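Local coordinates for mandelate racemase/muconate lactonizing enzyme family protein (Roseovarius nubinhibens ISM, PDB 3U4F) that binds magnesium and, as a member of the mandelate racemase branch of the enolase superfamily, probably acts as a hydro-lyase on an acid substrate, at residues L25-V36 with W377-A388. Sequence-based numbering, arbitrary orientation.
Sequences LTAIETFTNEFV and WLARSAYKVSRA
F31 and Y383 sit opposite each other as a non-hydrogen-bonded antiparallel pair, their side chains running the same way; F31 CE1 comes within 3.4 Å of Y383 CD1, the ring planes inclined at 49°. A chi1 of 172°, which puts CG trans to the backbone N, lays the Y383 ring across to E29, whose OE1 accepts from Y383 OH at 2.7 Å through its anti lone pair; tyrosine thus adds a donor to its packing ring. A glutamate suits this place because R40, on the adjoining strand, forms a salt bridge with its other oxygen, OE2. On its other flank F31 offers CB to the L378 methyl CD2 (3.6 Å), while S381 OG lies at the ring edge; that hydroxyl, on serine's short side chain, turns back to bond L378 O, closing the corner between helix and strand. On the opposite face of the sheet T30 OG1 lies beside K384 CB and bonds H66 of helix 58-73. Paired backbone bonds join T32 with A382, T30 with K384 and I28 with S386.

At the end of strand 25-32 the six-membered ring of W377 meets F31 O edge-on, in its plane, CH2 3.4 Å away, and reaches the turn through CZ2, 3.9 Å from V36 CG1. The N33 amide is turned 70° from the indole plane, N33 ND2 3.6 Å from W377 CZ2. Asparagine serves both sides: ND2 and W377 NE1 donate to one water, while OD1 accepts from F35 N, an Asx turn, and from V36 N, extending it to an Asx motif. Cutting back to an alanine here is likely to leave both N-H groups without their acceptor. Strand 382-387 thus returns from the barrel domain to flank strand 25-32 in the N-terminal capping domain's antiparallel sheet, a linkage characteristic of the enolase superfamily.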
# COMPACT_ATOMS: atom_id res chain seq x y z
N LEU A 25 -9.46 0.66 -24.92
CA LEU A 25 -10.55 0.07 -24.16
C LEU A 25 -11.74 0.99 -24.12
O LEU A 25 -11.60 2.17 -23.81
CB LEU A 25 -10.12 -0.28 -22.73
CG LEU A 25 -9.07 -1.37 -22.56
CD1 LEU A 25 -8.94 -1.69 -21.09
CD2 LEU A 25 -9.42 -2.62 -23.36
N THR A 26 -12.92 0.45 -24.42
CA THR A 26 -14.15 1.23 -24.35
C THR A 26 -15.05 0.85 -23.17
O THR A 26 -15.96 1.58 -22.83
CB THR A 26 -14.94 1.17 -25.69
OG1 THR A 26 -15.14 -0.19 -26.07
CG2 THR A 26 -14.18 1.88 -26.79
N ALA A 27 -14.82 -0.31 -22.56
CA ALA A 27 -15.57 -0.71 -21.37
C ALA A 27 -14.72 -1.63 -20.51
O ALA A 27 -13.94 -2.43 -21.02
CB ALA A 27 -16.84 -1.43 -21.75
N ILE A 28 -14.90 -1.51 -19.20
CA ILE A 28 -14.31 -2.44 -18.24
C ILE A 28 -15.46 -2.82 -17.30
O ILE A 28 -16.12 -1.95 -16.71
CB ILE A 28 -13.19 -1.77 -17.41
CG1 ILE A 28 -11.99 -1.39 -18.30
CG2 ILE A 28 -12.76 -2.74 -16.30
CD1 ILE A 28 -10.90 -0.50 -17.63
N GLU A 29 -15.72 -4.12 -17.20
CA GLU A 29 -16.79 -4.65 -16.37
C GLU A 29 -16.24 -5.57 -15.30
O GLU A 29 -15.29 -6.34 -15.55
CB GLU A 29 -17.76 -5.46 -17.23
CG GLU A 29 -18.40 -4.62 -18.36
CD GLU A 29 -19.04 -5.50 -19.41
OE1 GLU A 29 -20.29 -5.66 -19.39
OE2 GLU A 29 -18.26 -6.03 -20.23
N THR A 30 -16.82 -5.52 -14.12
CA THR A 30 -16.41 -6.45 -13.06
C THR A 30 -17.60 -7.28 -12.63
O THR A 30 -18.75 -6.82 -12.65
CB THR A 30 -15.81 -5.73 -11.81
OG1 THR A 30 -16.70 -4.65 -11.42
CG2 THR A 30 -14.42 -5.17 -12.11
N PHE A 31 -17.30 -8.53 -12.26
CA PHE A 31 -18.27 -9.47 -11.72
C PHE A 31 -17.66 -10.10 -10.48
O PHE A 31 -16.71 -10.91 -10.58
CB PHE A 31 -18.55 -10.57 -12.76
CG PHE A 31 -18.90 -10.05 -14.13
CD1 PHE A 31 -20.24 -10.04 -14.57
CD2 PHE A 31 -17.93 -9.57 -14.99
CE1 PHE A 31 -20.57 -9.60 -15.85
CE2 PHE A 31 -18.25 -9.10 -16.27
CZ PHE A 31 -19.58 -9.13 -16.70
N THR A 32 -18.21 -9.79 -9.30
CA THR A 32 -17.47 -10.05 -8.11
C THR A 32 -18.34 -10.56 -6.98
O THR A 32 -19.57 -10.34 -6.96
CB THR A 32 -16.66 -8.78 -7.67
OG1 THR A 32 -15.63 -9.15 -6.77
CG2 THR A 32 -17.59 -7.72 -7.02
N ASN A 33 -17.71 -11.29 -6.07
CA ASN A 33 -18.23 -11.39 -4.70
C ASN A 33 -17.10 -10.96 -3.75
O ASN A 33 -16.12 -10.35 -4.20
CB ASN A 33 -18.83 -12.78 -4.39
CG ASN A 33 -17.81 -13.94 -4.52
OD1 ASN A 33 -16.60 -13.78 -4.35
ND2 ASN A 33 -18.35 -15.15 -4.74
N GLU A 34 -17.21 -11.28 -2.47
CA GLU A 34 -16.21 -10.82 -1.52
C GLU A 34 -14.89 -11.59 -1.62
O GLU A 34 -13.89 -11.17 -1.06
CB GLU A 34 -16.75 -10.85 -0.08
CG GLU A 34 -17.80 -9.74 0.20
CD GLU A 34 -18.49 -9.91 1.57
OE1 GLU A 34 -18.10 -10.81 2.34
OE2 GLU A 34 -19.43 -9.13 1.86
N PHE A 35 -14.91 -12.73 -2.31
CA PHE A 35 -13.76 -13.63 -2.36
C PHE A 35 -12.94 -13.54 -3.66
O PHE A 35 -11.71 -13.73 -3.65
CB PHE A 35 -14.28 -15.04 -2.23
CG PHE A 35 -15.09 -15.25 -0.98
CD1 PHE A 35 -14.46 -15.27 0.26
CD2 PHE A 35 -16.49 -15.36 -1.04
CE1 PHE A 35 -15.23 -15.44 1.45
CE2 PHE A 35 -17.25 -15.53 0.14
CZ PHE A 35 -16.62 -15.56 1.38
N VAL A 36 -13.63 -13.38 -4.77
CA VAL A 36 -12.97 -13.30 -6.08
C VAL A 36 -13.82 -12.47 -7.03
O VAL A 36 -15.05 -12.42 -6.91
CB VAL A 36 -12.65 -14.73 -6.64
CG1 VAL A 36 -13.92 -15.53 -6.86
CG2 VAL A 36 -11.82 -14.64 -7.98
N TRP A 377 -22.16 -18.80 -11.97
CA TRP A 377 -21.41 -17.94 -11.05
C TRP A 377 -21.64 -16.50 -11.44
O TRP A 377 -21.92 -15.66 -10.58
CB TRP A 377 -19.90 -18.30 -11.05
CG TRP A 377 -19.18 -17.64 -9.89
CD1 TRP A 377 -18.95 -18.16 -8.65
CD2 TRP A 377 -18.64 -16.32 -9.88
NE1 TRP A 377 -18.27 -17.24 -7.88
CE2 TRP A 377 -18.08 -16.10 -8.61
CE3 TRP A 377 -18.59 -15.30 -10.83
CZ2 TRP A 377 -17.49 -14.89 -8.25
CZ3 TRP A 377 -17.99 -14.08 -10.48
CH2 TRP A 377 -17.43 -13.89 -9.20
N LEU A 378 -21.51 -16.19 -12.73
CA LEU A 378 -21.64 -14.82 -13.19
C LEU A 378 -23.05 -14.29 -12.89
O LEU A 378 -23.21 -13.11 -12.53
CB LEU A 378 -21.34 -14.67 -14.69
CG LEU A 378 -19.85 -14.82 -15.12
CD1 LEU A 378 -19.73 -14.87 -16.66
CD2 LEU A 378 -18.99 -13.68 -14.56
N ALA A 379 -24.05 -15.16 -13.05
CA ALA A 379 -25.46 -14.74 -12.82
C ALA A 379 -25.65 -14.26 -11.36
O ALA A 379 -26.38 -13.32 -11.10
CB ALA A 379 -26.41 -15.89 -13.14
N ARG A 380 -25.00 -14.94 -10.43
CA ARG A 380 -25.08 -14.63 -9.00
C ARG A 380 -24.17 -13.48 -8.53
O ARG A 380 -24.36 -12.98 -7.43
CB ARG A 380 -24.77 -15.88 -8.17
CG ARG A 380 -25.77 -17.02 -8.37
CD ARG A 380 -25.54 -18.13 -7.34
NE ARG A 380 -26.08 -19.39 -7.85
CZ ARG A 380 -26.32 -20.50 -7.14
NH1 ARG A 380 -26.09 -20.54 -5.83
NH2 ARG A 380 -26.83 -21.57 -7.75
N SER A 381 -23.25 -13.02 -9.39
CA SER A 381 -22.24 -12.01 -9.03
C SER A 381 -22.77 -10.57 -9.00
O SER A 381 -23.82 -10.27 -9.56
CB SER A 381 -21.08 -12.06 -10.01
OG SER A 381 -21.44 -11.45 -11.25
N ALA A 382 -22.02 -9.69 -8.34
CA ALA A 382 -22.29 -8.26 -8.39
C ALA A 382 -21.58 -7.67 -9.61
O ALA A 382 -20.39 -7.86 -9.80
CB ALA A 382 -21.79 -7.61 -7.09
N TYR A 383 -22.34 -6.98 -10.45
CA TYR A 383 -21.84 -6.40 -11.67
C TYR A 383 -21.67 -4.91 -11.56
O TYR A 383 -22.53 -4.20 -11.00
CB TYR A 383 -22.83 -6.69 -12.80
CG TYR A 383 -22.60 -6.02 -14.12
CD1 TYR A 383 -21.62 -6.48 -14.99
CD2 TYR A 383 -23.42 -4.96 -14.55
CE1 TYR A 383 -21.42 -5.91 -16.19
CE2 TYR A 383 -23.23 -4.37 -15.78
CZ TYR A 383 -22.23 -4.86 -16.61
OH TYR A 383 -22.02 -4.31 -17.85
N LYS A 384 -20.57 -4.43 -12.15
CA LYS A 384 -20.32 -3.00 -12.26
C LYS A 384 -19.62 -2.70 -13.57
O LYS A 384 -18.75 -3.46 -14.02
CB LYS A 384 -19.47 -2.53 -11.06
CG LYS A 384 -19.46 -1.01 -10.85
CD LYS A 384 -18.89 -0.67 -9.46
CE LYS A 384 -19.62 0.51 -8.80
NZ LYS A 384 -19.41 1.77 -9.53
N VAL A 385 -19.98 -1.58 -14.19
CA VAL A 385 -19.35 -1.20 -15.45
C VAL A 385 -18.92 0.26 -15.49
O VAL A 385 -19.60 1.13 -14.94
CB VAL A 385 -20.28 -1.57 -16.68
CG1 VAL A 385 -21.65 -0.84 -16.59
CG2 VAL A 385 -19.60 -1.28 -17.99
N SER A 386 -17.77 0.48 -16.11
CA SER A 386 -17.30 1.81 -16.49
C SER A 386 -17.08 1.83 -17.99
O SER A 386 -16.49 0.89 -18.56
CB SER A 386 -15.99 2.15 -15.79
OG SER A 386 -16.15 2.21 -14.39
N ARG A 387 -17.55 2.89 -18.63
CA ARG A 387 -17.35 3.10 -20.09
C ARG A 387 -16.62 4.39 -20.44
O ARG A 387 -16.72 5.37 -19.71
CB ARG A 387 -18.71 3.12 -20.81
CG ARG A 387 -19.50 1.86 -20.60
CD ARG A 387 -20.78 1.87 -21.44
NE ARG A 387 -21.73 0.94 -20.85
CZ ARG A 387 -21.83 -0.34 -21.18
NH1 ARG A 387 -21.02 -0.83 -22.11
NH2 ARG A 387 -22.73 -1.12 -20.59
N ALA A 388 -15.92 4.40 -21.58
CA ALA A 388 -15.20 5.58 -22.08
C ALA A 388 -16.16 6.70 -22.48
O ALA A 388 -17.28 6.40 -22.90
CB ALA A 388 -14.33 5.20 -23.27
O HOH W 1 -18.38 -5.69 -9.60
O HOH W 2 -17.39 -17.89 -5.18